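Local coordinates for acyl-CoA dehydrogenase domain protein Tcur3483 (Thermomonospora curvata, PDB 6WY9), which binds a flavin adenine dinucleotide cofactor and probably acts as an acyl-CoA dehydrogenase-like oxidoreductase on CH-CH groups, at residues Y77-E82 against K130-I135; V95-V100 against F107-V112; T159-R164 against V170-K175; I187-R192 against T231-V236. One frame throughout, in Å; residues are numbered along the deposited sequence. Where two conformers were deposited one is given.

Contact 1. Residues Y77-E82 against K130-I135; sequences YGWPKE and KYLPGI
The indole of Trp79 reaches from the loop 77-82 to helix 125-136 and meets Leu132 and Ile135, which lie one helical turn apart. The contact is tight only at the far end of the six-membered ring. There CH2 of Trp79 comes within 3.5 Å of CG2 of Ile135, and CZ2 of Trp79 is almost as near to that methyl, at 3.6 Å. CD2 of Leu132 touches the same ring from another direction, 3.8 Å from CH2 of Trp79, and both methyls approach the indole obliquely. With CG1 anti to the carbonyl carbon (chi1 -69°), Ile135 has CG2 anti to its backbone nitrogen, and it is CG2 that meets the indole. Everything else is loose: the backbones stay well apart, with 10.4 Å between CA of Trp79 and CA of Leu132, and Lys81, Glu82, Lys130 and Pro133 are exposed to solvent. No hydrogen bond crosses between the segments. The polar edge of the indole is satisfied elsewhere, by a bond from Trp79 NE1 to the carbonyl oxygen of Val112, which helps to fix the rotation of the ring. In the helical N-terminal domain the contact is completed by helix 109-122, whose Met120 packs on Leu132 and whose Thr111 and Val112 pack on Ile135, so that the loop before helix 90-103 is joined to two successive helices.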
loop_
_atom_site.group_PDB
_atom_site.type_symbol
_atom_site.label_atom_id
_atom_site.label_comp_id
_atom_site.label_asym_id
_atom_site.label_seq_id
_atom_site.Cartn_x
_atom_site.Cartn_y
_atom_site.Cartn_z
ATOM N N TYR A 77 -23.515 26.701 19.618
ATOM C CA TYR A 77 -22.243 26.989 20.269
ATOM C C TYR A 77 -21.258 27.656 19.320
ATOM O O TYR A 77 -20.569 28.610 19.697
ATOM C CB TYR A 77 -21.657 25.687 20.806
ATOM C CG TYR A 77 -20.604 25.872 21.877
ATOM C CD1 TYR A 77 -20.924 26.421 23.118
ATOM C CD2 TYR A 77 -19.296 25.448 21.666
ATOM C CE1 TYR A 77 -19.947 26.554 24.123
ATOM C CE2 TYR A 77 -18.327 25.575 22.648
ATOM C CZ TYR A 77 -18.654 26.122 23.868
ATOM O OH TYR A 77 -17.663 26.246 24.810
ATOM N N GLY A 78 -21.167 27.157 18.092
ATOM C CA GLY A 78 -20.253 27.708 17.110
ATOM C C GLY A 78 -20.877 28.684 16.129
ATOM O O GLY A 78 -20.178 29.243 15.279
ATOM N N TRP A 79 -22.185 28.904 16.209
ATOM C CA TRP A 79 -22.804 29.842 15.285
ATOM C C TRP A 79 -22.403 31.280 15.621
ATOM O O TRP A 79 -22.143 31.609 16.783
ATOM C CB TRP A 79 -24.319 29.724 15.346
ATOM C CG TRP A 79 -24.909 28.635 14.511
ATOM C CD1 TRP A 79 -24.266 27.549 13.990
ATOM C CD2 TRP A 79 -26.274 28.541 14.086
ATOM N NE1 TRP A 79 -25.153 26.779 13.265
ATOM C CE2 TRP A 79 -26.391 27.365 13.311
ATOM C CE3 TRP A 79 -27.411 29.337 14.285
ATOM C CZ2 TRP A 79 -27.600 26.961 12.743
ATOM C CZ3 TRP A 79 -28.610 28.938 13.715
ATOM C CH2 TRP A 79 -28.694 27.755 12.958
ATOM N N PRO A 80 -22.378 32.165 14.633
ATOM C CA PRO A 80 -22.152 33.585 14.937
ATOM C C PRO A 80 -23.231 34.104 15.875
ATOM O O PRO A 80 -24.399 33.724 15.771
ATOM C CB PRO A 80 -22.226 34.260 13.562
ATOM C CG PRO A 80 -23.036 33.316 12.710
ATOM C CD PRO A 80 -22.709 31.936 13.214
ATOM N N LYS A 81 -22.847 34.991 16.796
ATOM C CA LYS A 81 -23.872 35.546 17.676
ATOM C C LYS A 81 -24.867 36.426 16.921
ATOM O O LYS A 81 -25.972 36.660 17.418
ATOM C CB LYS A 81 -23.232 36.314 18.828
ATOM C CG LYS A 81 -24.208 36.596 19.957
ATOM C CD LYS A 81 -23.547 36.488 21.317
ATOM C CE LYS A 81 -24.300 37.337 22.330
ATOM N NZ LYS A 81 -23.551 37.475 23.603
ATOM N N GLU A 82 -24.509 36.903 15.729
ATOM C CA GLU A 82 -25.473 37.600 14.878
ATOM C C GLU A 82 -26.707 36.745 14.628
ATOM O O GLU A 82 -27.825 37.263 14.533
ATOM C CB GLU A 82 -24.821 37.982 13.542
ATOM C CG GLU A 82 -23.473 38.716 13.657
ATOM C CD GLU A 82 -22.343 37.848 14.241
ATOM O OE1 GLU A 82 -22.482 37.347 15.380
ATOM O OE2 GLU A 82 -21.315 37.657 13.555
ATOM N N LYS A 130 -37.557 31.975 9.344
ATOM C CA LYS A 130 -38.410 30.798 9.476
ATOM C C LYS A 130 -37.653 29.586 10.016
ATOM O O LYS A 130 -38.238 28.778 10.748
ATOM C CB LYS A 130 -39.039 30.476 8.115
ATOM C CG LYS A 130 -39.795 29.152 7.991
ATOM C CD LYS A 130 -40.748 29.210 6.766
ATOM C CE LYS A 130 -41.179 27.832 6.227
ATOM N NZ LYS A 130 -42.058 27.034 7.140
ATOM N N TYR A 131 -36.373 29.431 9.660
ATOM C CA TYR A 131 -35.642 28.183 9.876
ATOM C C TYR A 131 -34.576 28.280 10.957
ATOM O O TYR A 131 -34.476 27.381 11.793
ATOM C CB TYR A 131 -34.994 27.684 8.563
ATOM C CG TYR A 131 -36.026 27.292 7.525
ATOM C CD1 TYR A 131 -36.763 26.119 7.652
ATOM C CD2 TYR A 131 -36.305 28.128 6.449
ATOM C CE1 TYR A 131 -37.737 25.785 6.728
ATOM C CE2 TYR A 131 -37.280 27.802 5.514
ATOM C CZ TYR A 131 -37.989 26.633 5.659
ATOM O OH TYR A 131 -38.950 26.329 4.735
ATOM N N LEU A 132 -33.758 29.331 10.957
ATOM C CA LEU A 132 -32.596 29.320 11.841
ATOM C C LEU A 132 -32.980 29.238 13.311
ATOM O O LEU A 132 -32.341 28.460 14.040
ATOM C CB LEU A 132 -31.709 30.539 11.578
ATOM C CG LEU A 132 -31.019 30.523 10.215
ATOM C CD1 LEU A 132 -29.950 31.600 10.193
ATOM C CD2 LEU A 132 -30.414 29.165 9.937
ATOM N N PRO A 133 -34.004 29.944 13.799
ATOM C CA PRO A 133 -34.303 29.848 15.240
ATOM C C PRO A 133 -34.684 28.436 15.661
ATOM O O PRO A 133 -34.241 27.962 16.718
ATOM C CB PRO A 133 -35.455 30.852 15.433
ATOM C CG PRO A 133 -35.414 31.742 14.211
ATOM C CD PRO A 133 -34.956 30.834 13.099
ATOM N N GLY A 134 -35.482 27.743 14.848
ATOM C CA GLY A 134 -35.889 26.393 15.184
ATOM C C GLY A 134 -34.753 25.411 15.054
ATOM O O GLY A 134 -34.691 24.422 15.792
ATOM N N ILE A 135 -33.828 25.667 14.131
ATOM C CA ILE A 135 -32.602 24.877 14.117
ATOM C C ILE A 135 -31.851 25.078 15.429
ATOM O O ILE A 135 -31.501 24.120 16.128
ATOM C CB ILE A 135 -31.727 25.251 12.909
ATOM C CG1 ILE A 135 -32.396 24.796 11.606
ATOM C CG2 ILE A 135 -30.314 24.679 13.110
ATOM C CD1 ILE A 135 -31.524 24.935 10.366
#

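Contact 2. Residues V95-V100 against F107-V112; sequences VLFDEV and FPFVTV
Phe107 carries its ring anti to the backbone N (chi1 -172°) and Phe97 has its ring anti to the carbonyl carbon (chi1 -60°), and these torsions bring the two rings together between helix 90-103 and the start of helix 109-122. The pair is T-shaped: the edge of Phe97 is turned to the face of Phe107, with the planes at 69° and the ring centroids 5.5 Å apart. CE1 of Phe97 is the atom that leads, 3.9 Å from CE1 of Phe107. Phe109 adds a third ring, and its CE1 sits over one face of Phe97, offset toward the rim and 3.6 Å from CD1 of Phe97. This holds for one of two modelled conformers of Phe109, which leaves that part less certain. The planes of Phe97 and Phe109 are oblique, so the three phenylalanines form an aromatic cluster without a parallel stack. Val100 flanks Phe107 with both methyls: CG2 lies 4.0 Å from CB of Phe107, while CG1 meets the ring near CD2. Leu96 CD2 makes a more distant contact at CE2 of Phe107. Between the two aromatic residues of the second segment, Pro108 centres an inverse gamma turn and occupies the N-cap position of helix 109-122; its CD packs on a face of Phe107. Ile263 and Ala267 of helix 263-286 also touch Phe97. No hydrogen bond or salt bridge links the two segments, which implies that the helices are held here by aromatic and aliphatic contacts, while the charges of Asp98 and Glu99 are directed to arginines such as Arg33.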
loop_
_atom_site.group_PDB
_atom_site.type_symbol
_atom_site.label_atom_id
_atom_site.label_comp_id
_atom_site.label_asym_id
_atom_site.label_seq_id
_atom_site.Cartn_x
_atom_site.Cartn_y
_atom_site.Cartn_z
ATOM N N VAL A 95 -13.855 20.356 20.712
ATOM C CA VAL A 95 -14.055 19.689 22.001
ATOM C C VAL A 95 -15.499 19.229 22.115
ATOM O O VAL A 95 -15.774 18.085 22.484
ATOM C CB VAL A 95 -13.662 20.602 23.178
ATOM C CG1 VAL A 95 -13.840 19.846 24.495
ATOM C CG2 VAL A 95 -12.215 21.098 23.065
ATOM N N LEU A 96 -16.445 20.106 21.757
ATOM C CA LEU A 96 -17.859 19.734 21.777
ATOM C C LEU A 96 -18.136 18.501 20.903
ATOM O O LEU A 96 -18.691 17.498 21.378
ATOM C CB LEU A 96 -18.703 20.931 21.352
ATOM C CG LEU A 96 -20.204 20.658 21.147
ATOM C CD1 LEU A 96 -20.827 20.011 22.357
ATOM C CD2 LEU A 96 -20.937 21.967 20.811
ATOM N N PHE A 97 -17.722 18.532 19.634
ATOM C CA PHE A 97 -17.959 17.368 18.765
ATOM C C PHE A 97 -17.283 16.111 19.305
ATOM O O PHE A 97 -17.842 15.005 19.222
ATOM C CB PHE A 97 -17.473 17.655 17.344
ATOM C CG PHE A 97 -18.153 18.832 16.701
ATOM C CD1 PHE A 97 -19.435 19.203 17.082
ATOM C CD2 PHE A 97 -17.513 19.581 15.716
ATOM C CE1 PHE A 97 -20.075 20.309 16.485
ATOM C CE2 PHE A 97 -18.147 20.684 15.131
ATOM C CZ PHE A 97 -19.428 21.038 15.517
ATOM N N ASP A 98 -16.072 16.246 19.851
ATOM C CA ASP A 98 -15.406 15.040 20.345
ATOM C C ASP A 98 -16.159 14.459 21.533
ATOM O O ASP A 98 -16.306 13.233 21.653
ATOM C CB ASP A 98 -13.952 15.329 20.699
ATOM C CG ASP A 98 -13.168 14.047 20.981
ATOM O OD1 ASP A 98 -12.794 13.842 22.155
ATOM O OD2 ASP A 98 -12.959 13.227 20.043
ATOM N N GLU A 99 -16.706 15.324 22.379
ATOM C CA GLU A 99 -17.344 14.826 23.589
ATOM C C GLU A 99 -18.718 14.230 23.303
ATOM O O GLU A 99 -19.089 13.239 23.940
ATOM C CB GLU A 99 -17.417 15.946 24.640
ATOM C CG GLU A 99 -16.030 16.251 25.279
ATOM C CD GLU A 99 -15.477 15.080 26.090
ATOM O OE1 GLU A 99 -16.260 14.429 26.812
ATOM O OE2 GLU A 99 -14.264 14.778 25.983
ATOM N N VAL A 100 -19.461 14.768 22.326
ATOM C CA VAL A 100 -20.746 14.159 21.966
ATOM C C VAL A 100 -20.533 12.746 21.421
ATOM O O VAL A 100 -21.235 11.802 21.803
ATOM C CB VAL A 100 -21.532 15.048 20.971
ATOM C CG1 VAL A 100 -21.668 16.449 21.500
ATOM C CG2 VAL A 100 -20.901 15.081 19.578
ATOM N N PHE A 107 -25.440 13.939 17.173
ATOM C CA PHE A 107 -25.479 15.387 17.086
ATOM C C PHE A 107 -26.003 15.788 15.711
ATOM O O PHE A 107 -25.675 15.125 14.726
ATOM C CB PHE A 107 -24.080 15.964 17.305
ATOM C CG PHE A 107 -24.043 17.459 17.419
ATOM C CD1 PHE A 107 -23.987 18.249 16.285
ATOM C CD2 PHE A 107 -23.995 18.069 18.660
ATOM C CE1 PHE A 107 -23.931 19.622 16.376
ATOM C CE2 PHE A 107 -23.944 19.445 18.765
ATOM C CZ PHE A 107 -23.907 20.227 17.625
ATOM N N PRO A 108 -26.842 16.825 15.606
ATOM C CA PRO A 108 -27.410 17.160 14.283
ATOM C C PRO A 108 -26.424 17.939 13.420
ATOM O O PRO A 108 -26.641 19.116 13.089
ATOM C CB PRO A 108 -28.639 17.988 14.661
ATOM C CG PRO A 108 -28.226 18.682 15.916
ATOM C CD PRO A 108 -27.373 17.703 16.672
ATOM N N PHE A 109 -25.307 17.285 13.061
ATOM C CA PHE A 109 -24.247 17.944 12.294
ATOM C C PHE A 109 -24.817 18.565 11.020
ATOM O O PHE A 109 -24.649 19.754 10.739
ATOM C CB PHE A 109 -23.143 16.943 11.909
ATOM C CG PHE A 109 -22.230 16.515 13.040
ATOM C CD1 PHE A 109 -21.148 17.291 13.415
ATOM C CD2 PHE A 109 -22.414 15.292 13.675
ATOM C CE1 PHE A 109 -20.298 16.874 14.440
ATOM C CE2 PHE A 109 -21.565 14.872 14.690
ATOM C CZ PHE A 109 -20.515 15.662 15.073
ATOM N N VAL A 110 -25.468 17.731 10.211
ATOM C CA VAL A 110 -25.948 18.193 8.912
ATOM C C VAL A 110 -26.832 19.423 9.069
ATOM O O VAL A 110 -26.736 20.373 8.293
ATOM C CB VAL A 110 -26.677 17.059 8.170
ATOM C CG1 VAL A 110 -27.381 17.582 6.977
ATOM C CG2 VAL A 110 -25.683 16.021 7.729
ATOM N N THR A 111 -27.707 19.425 10.064
ATOM C CA THR A 111 -28.659 20.523 10.155
ATOM C C THR A 111 -28.001 21.777 10.703
ATOM O O THR A 111 -28.229 22.876 10.187
ATOM C CB THR A 111 -29.851 20.115 11.020
ATOM O OG1 THR A 111 -30.527 19.013 10.389
ATOM C CG2 THR A 111 -30.838 21.295 11.163
ATOM N N VAL A 112 -27.157 21.618 11.717
ATOM C CA VAL A 112 -26.577 22.750 12.424
ATOM C C VAL A 112 -25.324 23.259 11.739
ATOM O O VAL A 112 -25.109 24.469 11.670
ATOM C CB VAL A 112 -26.310 22.356 13.885
ATOM C CG1 VAL A 112 -25.332 23.340 14.547
ATOM C CG2 VAL A 112 -27.627 22.369 14.628
#

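Contact 3. Residues T159-R164 against V170-K175; sequences TTRAVR and VIDGSK
Thr160, Asp172 and Val170 bury the most surface between the two segments. The CB of Thr160 is directed at the opposite strand, and OG1 receives a weak hydrogen bond from Ser174 N and packs 3.5 Å from CE of Lys175. Its stronger partner is the Glu148 carboxylate, which also forms a salt bridge with Lys175 NZ. CG2 of Thr160 meets CG2 of Ile171. The segments lie on the antiparallel beta hairpin 161-164/168-176 of the middle domain, whose first strand is the outermost of its sheet within the chain, Thr160 just preceding it. Asp172 and Arg161 form a hydrogen-bonded pair, Arg161 N to Asp172 O at 2.9 Å with an N-H...O angle of 171°. Arg161 has CG between the backbone N and the carbonyl carbon (chi1 76°) and is extended onward to NE, which lays the guanidinium with one face over Asp172 CB. Asp172 OD2 is 3.3 Å from Arg161 NH2 but well out of the guanidinium plane, a salt bridge of charge alone. A water accepts from Arg161 NE and donates to Asp172 OD2 and Val170 O, while Asp172 OD1 accepts from Gly235 N. Val170 pairs with Val163 through two backbone bonds.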
loop_
_atom_site.group_PDB
_atom_site.type_symbol
_atom_site.label_atom_id
_atom_site.label_comp_id
_atom_site.label_asym_id
_atom_site.label_seq_id
_atom_site.Cartn_x
_atom_site.Cartn_y
_atom_site.Cartn_z
ATOM N N THR A 159 -32.468 14.342 -12.063
ATOM C CA THR A 159 -33.656 14.553 -12.872
ATOM C C THR A 159 -34.910 14.824 -12.062
ATOM O O THR A 159 -35.953 15.088 -12.667
ATOM C CB THR A 159 -33.935 13.330 -13.766
ATOM O OG1 THR A 159 -34.061 12.167 -12.931
ATOM C CG2 THR A 159 -32.793 13.117 -14.767
ATOM N N THR A 160 -34.866 14.719 -10.729
ATOM C CA THR A 160 -36.019 15.154 -9.948
ATOM C C THR A 160 -36.370 16.566 -10.400
ATOM O O THR A 160 -35.512 17.452 -10.418
ATOM C CB THR A 160 -35.721 15.120 -8.435
ATOM O OG1 THR A 160 -35.563 13.767 -7.988
ATOM C CG2 THR A 160 -36.873 15.788 -7.632
ATOM N N ARG A 161 -37.609 16.775 -10.797
ATOM C CA ARG A 161 -37.977 18.009 -11.467
ATOM C C ARG A 161 -38.908 18.829 -10.590
ATOM O O ARG A 161 -39.720 18.291 -9.831
ATOM C CB ARG A 161 -38.651 17.744 -12.819
ATOM C CG ARG A 161 -40.080 17.293 -12.697
ATOM C CD ARG A 161 -40.811 17.299 -14.046
ATOM N NE ARG A 161 -42.252 17.064 -13.899
ATOM C CZ ARG A 161 -42.888 15.961 -14.294
ATOM N NH1 ARG A 161 -42.222 14.974 -14.875
ATOM N NH2 ARG A 161 -44.196 15.844 -14.115
ATOM N N ALA A 162 -38.773 20.146 -10.709
ATOM C CA ALA A 162 -39.659 21.089 -10.054
ATOM C C ALA A 162 -40.091 22.069 -11.128
ATOM O O ALA A 162 -39.241 22.735 -11.727
ATOM C CB ALA A 162 -38.961 21.805 -8.895
ATOM N N VAL A 163 -41.396 22.121 -11.405
ATOM C CA VAL A 163 -41.945 22.927 -12.489
ATOM C C VAL A 163 -42.775 24.063 -11.903
ATOM O O VAL A 163 -43.532 23.860 -10.948
ATOM C CB VAL A 163 -42.804 22.077 -13.450
ATOM C CG1 VAL A 163 -41.995 20.965 -14.069
ATOM C CG2 VAL A 163 -44.021 21.521 -12.724
ATOM N N ARG A 164 -42.648 25.252 -12.489
ATOM C CA ARG A 164 -43.421 26.403 -12.027
ATOM C C ARG A 164 -44.896 26.253 -12.388
ATOM O O ARG A 164 -45.235 25.976 -13.542
ATOM C CB ARG A 164 -42.885 27.682 -12.659
ATOM C CG ARG A 164 -41.954 28.475 -11.807
ATOM C CD ARG A 164 -42.676 29.672 -11.272
ATOM N NE ARG A 164 -41.743 30.743 -10.971
ATOM C CZ ARG A 164 -42.094 31.868 -10.377
ATOM N NH1 ARG A 164 -41.185 32.803 -10.126
ATOM N NH2 ARG A 164 -43.359 32.048 -10.021
ATOM N N VAL A 170 -44.081 22.452 -8.424
ATOM C CA VAL A 170 -44.614 21.093 -8.391
ATOM C C VAL A 170 -43.431 20.157 -8.599
ATOM O O VAL A 170 -42.737 20.240 -9.623
ATOM C CB VAL A 170 -45.706 20.872 -9.453
ATOM C CG1 VAL A 170 -46.369 19.504 -9.275
ATOM C CG2 VAL A 170 -46.742 21.956 -9.368
ATOM N N ILE A 171 -43.196 19.280 -7.630
ATOM C CA ILE A 171 -41.966 18.495 -7.547
ATOM C C ILE A 171 -42.303 17.029 -7.787
ATOM O O ILE A 171 -43.185 16.468 -7.123
ATOM C CB ILE A 171 -41.268 18.688 -6.191
ATOM C CG1 ILE A 171 -40.950 20.164 -5.922
ATOM C CG2 ILE A 171 -39.977 17.850 -6.079
ATOM C CD1 ILE A 171 -40.452 20.411 -4.500
ATOM N N ASP A 172 -41.602 16.416 -8.744
ATOM C CA ASP A 172 -41.788 15.017 -9.087
ATOM C C ASP A 172 -40.431 14.365 -9.223
ATOM O O ASP A 172 -39.616 14.790 -10.045
ATOM C CB ASP A 172 -42.570 14.860 -10.393
ATOM C CG ASP A 172 -44.010 15.282 -10.254
ATOM O OD1 ASP A 172 -44.766 14.572 -9.553
ATOM O OD2 ASP A 172 -44.371 16.335 -10.830
ATOM N N GLY A 173 -40.200 13.323 -8.440
ATOM C CA GLY A 173 -38.990 12.530 -8.577
ATOM C C GLY A 173 -38.814 11.685 -7.333
ATOM O O GLY A 173 -39.772 11.432 -6.600
ATOM N N SER A 174 -37.572 11.295 -7.098
ATOM C CA SER A 174 -37.230 10.506 -5.922
ATOM C C SER A 174 -35.753 10.701 -5.622
ATOM O O SER A 174 -34.981 11.113 -6.490
ATOM C CB SER A 174 -37.516 9.029 -6.157
ATOM O OG SER A 174 -36.488 8.541 -6.989
ATOM N N LYS A 175 -35.362 10.379 -4.381
ATOM C CA LYS A 175 -33.971 10.407 -3.954
ATOM C C LYS A 175 -33.668 9.112 -3.199
ATOM O O LYS A 175 -34.570 8.398 -2.765
ATOM C CB LYS A 175 -33.658 11.625 -3.059
ATOM C CG LYS A 175 -33.944 12.995 -3.723
ATOM C CD LYS A 175 -32.857 13.380 -4.748
ATOM C CE LYS A 175 -33.254 14.665 -5.516
ATOM N NZ LYS A 175 -32.123 15.191 -6.382
HETATM O O HOH W 1 -43.134 18.606 -11.421
#

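Contact 4. Residues I187-R192 against T231-V236; sequences IWLACR and TYYSGV
Leu189 and Ile187 project from strand 186-192 onto Tyr233 of strand 227-239, and this packs the two beta sheets of the middle domain face to face. The strands belong to different sheets, so no backbone bond joins them and CA of Leu189 lies 10.3 Å from CA of Tyr233. Only side chains fill the interval. Followed outward, the tyrosine leaves its backbone with CG anti to the carbonyl carbon (chi1 -46°), which sets the ring toward strand 186-192 with Leu189 over its face. CB makes no close approach; the contact begins along the ring and is closest at its far half. CE2 is 4.1 Å from CD2 of Leu189, a methyl that stands over one face of the ring as a CH-pi contact, 4.2 Å from the ring centroid and 14° off the normal. CE1, at the other edge of the ring, approaches Leu189 CD1, which lies over the same face as CD2 and is nearer to CZ, at 3.7 Å. The leucine thus puts both branches against the ring, and the two residues run antiparallel alongside one another. The phenolic OH still touches Leu189 CD1 and also reaches Ile187, whose CG2 is 3.5 Å from OH of Tyr233. Lys175 and Ile171 of strand 168-176 pack on Leu189, and Phe215 meets the Tyr233 ring. A polar contact within its own strand balances these. Thr231 OG1 and Tyr233 OH share a hydrogen bond of 2.8 Å, and the same Thr231 OG1 is bonded to OG1 of Thr178.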
loop_
_atom_site.group_PDB
_atom_site.type_symbol
_atom_site.label_atom_id
_atom_site.label_comp_id
_atom_site.label_asym_id
_atom_site.label_seq_id
_atom_site.Cartn_x
_atom_site.Cartn_y
_atom_site.Cartn_z
ATOM N N ILE A 187 -36.692 18.533 3.900
ATOM C CA ILE A 187 -35.678 18.042 2.979
ATOM C C ILE A 187 -35.030 19.236 2.290
ATOM O O ILE A 187 -35.722 20.132 1.778
ATOM C CB ILE A 187 -36.273 17.070 1.937
ATOM C CG1 ILE A 187 -37.207 16.059 2.610
ATOM C CG2 ILE A 187 -35.161 16.331 1.207
ATOM C CD1 ILE A 187 -36.506 15.051 3.567
ATOM N N TRP A 188 -33.700 19.249 2.282
ATOM C CA TRP A 188 -32.928 20.189 1.474
ATOM C C TRP A 188 -32.776 19.528 0.110
ATOM O O TRP A 188 -31.920 18.668 -0.075
ATOM C CB TRP A 188 -31.600 20.444 2.160
ATOM C CG TRP A 188 -30.557 21.198 1.467
ATOM C CD1 TRP A 188 -29.583 20.692 0.661
ATOM C CD2 TRP A 188 -30.272 22.599 1.626
ATOM N NE1 TRP A 188 -28.711 21.700 0.287
ATOM C CE2 TRP A 188 -29.122 22.880 0.856
ATOM C CE3 TRP A 188 -30.889 23.640 2.329
ATOM C CZ2 TRP A 188 -28.583 24.162 0.757
ATOM C CZ3 TRP A 188 -30.350 24.911 2.238
ATOM C CH2 TRP A 188 -29.210 25.162 1.456
ATOM N N LEU A 189 -33.638 19.901 -0.846
ATOM C CA LEU A 189 -33.865 19.081 -2.035
ATOM C C LEU A 189 -33.284 19.733 -3.288
ATOM O O LEU A 189 -33.679 20.849 -3.658
ATOM C CB LEU A 189 -35.353 18.798 -2.230
ATOM C CG LEU A 189 -35.678 17.797 -3.340
ATOM C CD1 LEU A 189 -35.249 16.381 -2.930
ATOM C CD2 LEU A 189 -37.169 17.861 -3.656
ATOM N N ALA A 190 -32.376 19.002 -3.959
ATOM C CA ALA A 190 -31.793 19.426 -5.226
ATOM C C ALA A 190 -32.691 18.963 -6.368
ATOM O O ALA A 190 -32.916 17.762 -6.519
ATOM C CB ALA A 190 -30.383 18.864 -5.379
ATOM N N CYS A 191 -33.218 19.920 -7.155
ATOM C CA CYS A 191 -34.180 19.659 -8.223
ATOM C C CYS A 191 -33.719 20.289 -9.531
ATOM O O CYS A 191 -33.069 21.340 -9.542
ATOM C CB CYS A 191 -35.591 20.244 -7.925
ATOM S SG CYS A 191 -36.376 19.836 -6.357
ATOM N N ARG A 192 -34.127 19.665 -10.635
ATOM C CA ARG A 192 -33.987 20.230 -11.984
ATOM C C ARG A 192 -35.105 21.238 -12.247
ATOM O O ARG A 192 -36.278 20.867 -12.374
ATOM C CB ARG A 192 -34.016 19.120 -13.029
ATOM C CG ARG A 192 -33.997 19.606 -14.504
ATOM C CD ARG A 192 -32.580 19.899 -14.972
ATOM N NE ARG A 192 -31.659 18.905 -14.432
ATOM C CZ ARG A 192 -30.343 19.066 -14.282
ATOM N NH1 ARG A 192 -29.627 18.101 -13.723
ATOM N NH2 ARG A 192 -29.739 20.191 -14.661
ATOM N N THR A 231 -36.588 8.481 -0.630
ATOM C CA THR A 231 -37.695 9.404 -0.486
ATOM C C THR A 231 -38.326 9.601 -1.850
ATOM O O THR A 231 -37.653 9.476 -2.880
ATOM C CB THR A 231 -37.253 10.748 0.133
ATOM O OG1 THR A 231 -36.105 11.270 -0.563
ATOM C CG2 THR A 231 -36.916 10.557 1.645
ATOM N N TYR A 232 -39.634 9.849 -1.843
ATOM C CA TYR A 232 -40.452 9.955 -3.047
ATOM C C TYR A 232 -41.251 11.248 -3.012
ATOM O O TYR A 232 -41.772 11.629 -1.960
ATOM C CB TYR A 232 -41.413 8.743 -3.189
ATOM C CG TYR A 232 -40.644 7.445 -3.151
ATOM C CD1 TYR A 232 -40.055 6.936 -4.302
ATOM C CD2 TYR A 232 -40.453 6.758 -1.955
ATOM C CE1 TYR A 232 -39.314 5.770 -4.270
ATOM C CE2 TYR A 232 -39.708 5.570 -1.916
ATOM C CZ TYR A 232 -39.146 5.090 -3.077
ATOM O OH TYR A 232 -38.403 3.927 -3.072
ATOM N N TYR A 233 -41.355 11.905 -4.180
ATOM C CA TYR A 233 -42.032 13.199 -4.339
ATOM C C TYR A 233 -42.965 13.073 -5.532
ATOM O O TYR A 233 -42.514 13.009 -6.684
ATOM C CB TYR A 233 -41.032 14.347 -4.530
ATOM C CG TYR A 233 -39.905 14.265 -3.524
ATOM C CD1 TYR A 233 -38.828 13.426 -3.741
ATOM C CD2 TYR A 233 -39.948 14.997 -2.338
ATOM C CE1 TYR A 233 -37.783 13.323 -2.796
ATOM C CE2 TYR A 233 -38.957 14.903 -1.415
ATOM C CZ TYR A 233 -37.869 14.065 -1.640
ATOM O OH TYR A 233 -36.888 13.956 -0.709
ATOM N N SER A 234 -44.257 13.022 -5.248
ATOM C CA SER A 234 -45.284 12.785 -6.251
ATOM C C SER A 234 -46.241 13.970 -6.209
ATOM O O SER A 234 -47.101 14.047 -5.326
ATOM C CB SER A 234 -45.983 11.465 -5.973
ATOM O OG SER A 234 -46.848 11.152 -7.037
ATOM N N GLY A 235 -46.058 14.915 -7.130
ATOM C CA GLY A 235 -46.915 16.085 -7.176
ATOM C C GLY A 235 -46.777 16.990 -5.985
ATOM O O GLY A 235 -47.668 17.803 -5.732
ATOM N N VAL A 236 -45.679 16.879 -5.234
ATOM C CA VAL A 236 -45.515 17.704 -4.044
ATOM C C VAL A 236 -45.491 19.174 -4.433
ATOM O O VAL A 236 -44.800 19.576 -5.376
ATOM C CB VAL A 236 -44.232 17.339 -3.290
ATOM C CG1 VAL A 236 -44.079 18.252 -2.083
ATOM C CG2 VAL A 236 -44.249 15.878 -2.880
#

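Overall arrangement
From the N terminus, the chain first passes through the helical domain, where contact 1 closes a loop between residues 77-82 and 130-135. Contact 2 is nested inside that loop, joining helix 90-103 to the start of helix 109-122, and the two contacts touch, for instance through Tyr77 against Leu96. Contacts 3 and 4 follow in series in the middle domain. Contact 3 closes the short hairpin 161-164/168-176; contact 4 closes a longer, helix-free excursion of strands and loops and spans the two sheets. Their centres are about 5 Å apart, and Thr160 O and Arg192 N probably share a hydrogen bond. Contacts 2 and 4 do not touch, their nearest atoms being about 7 Å apart.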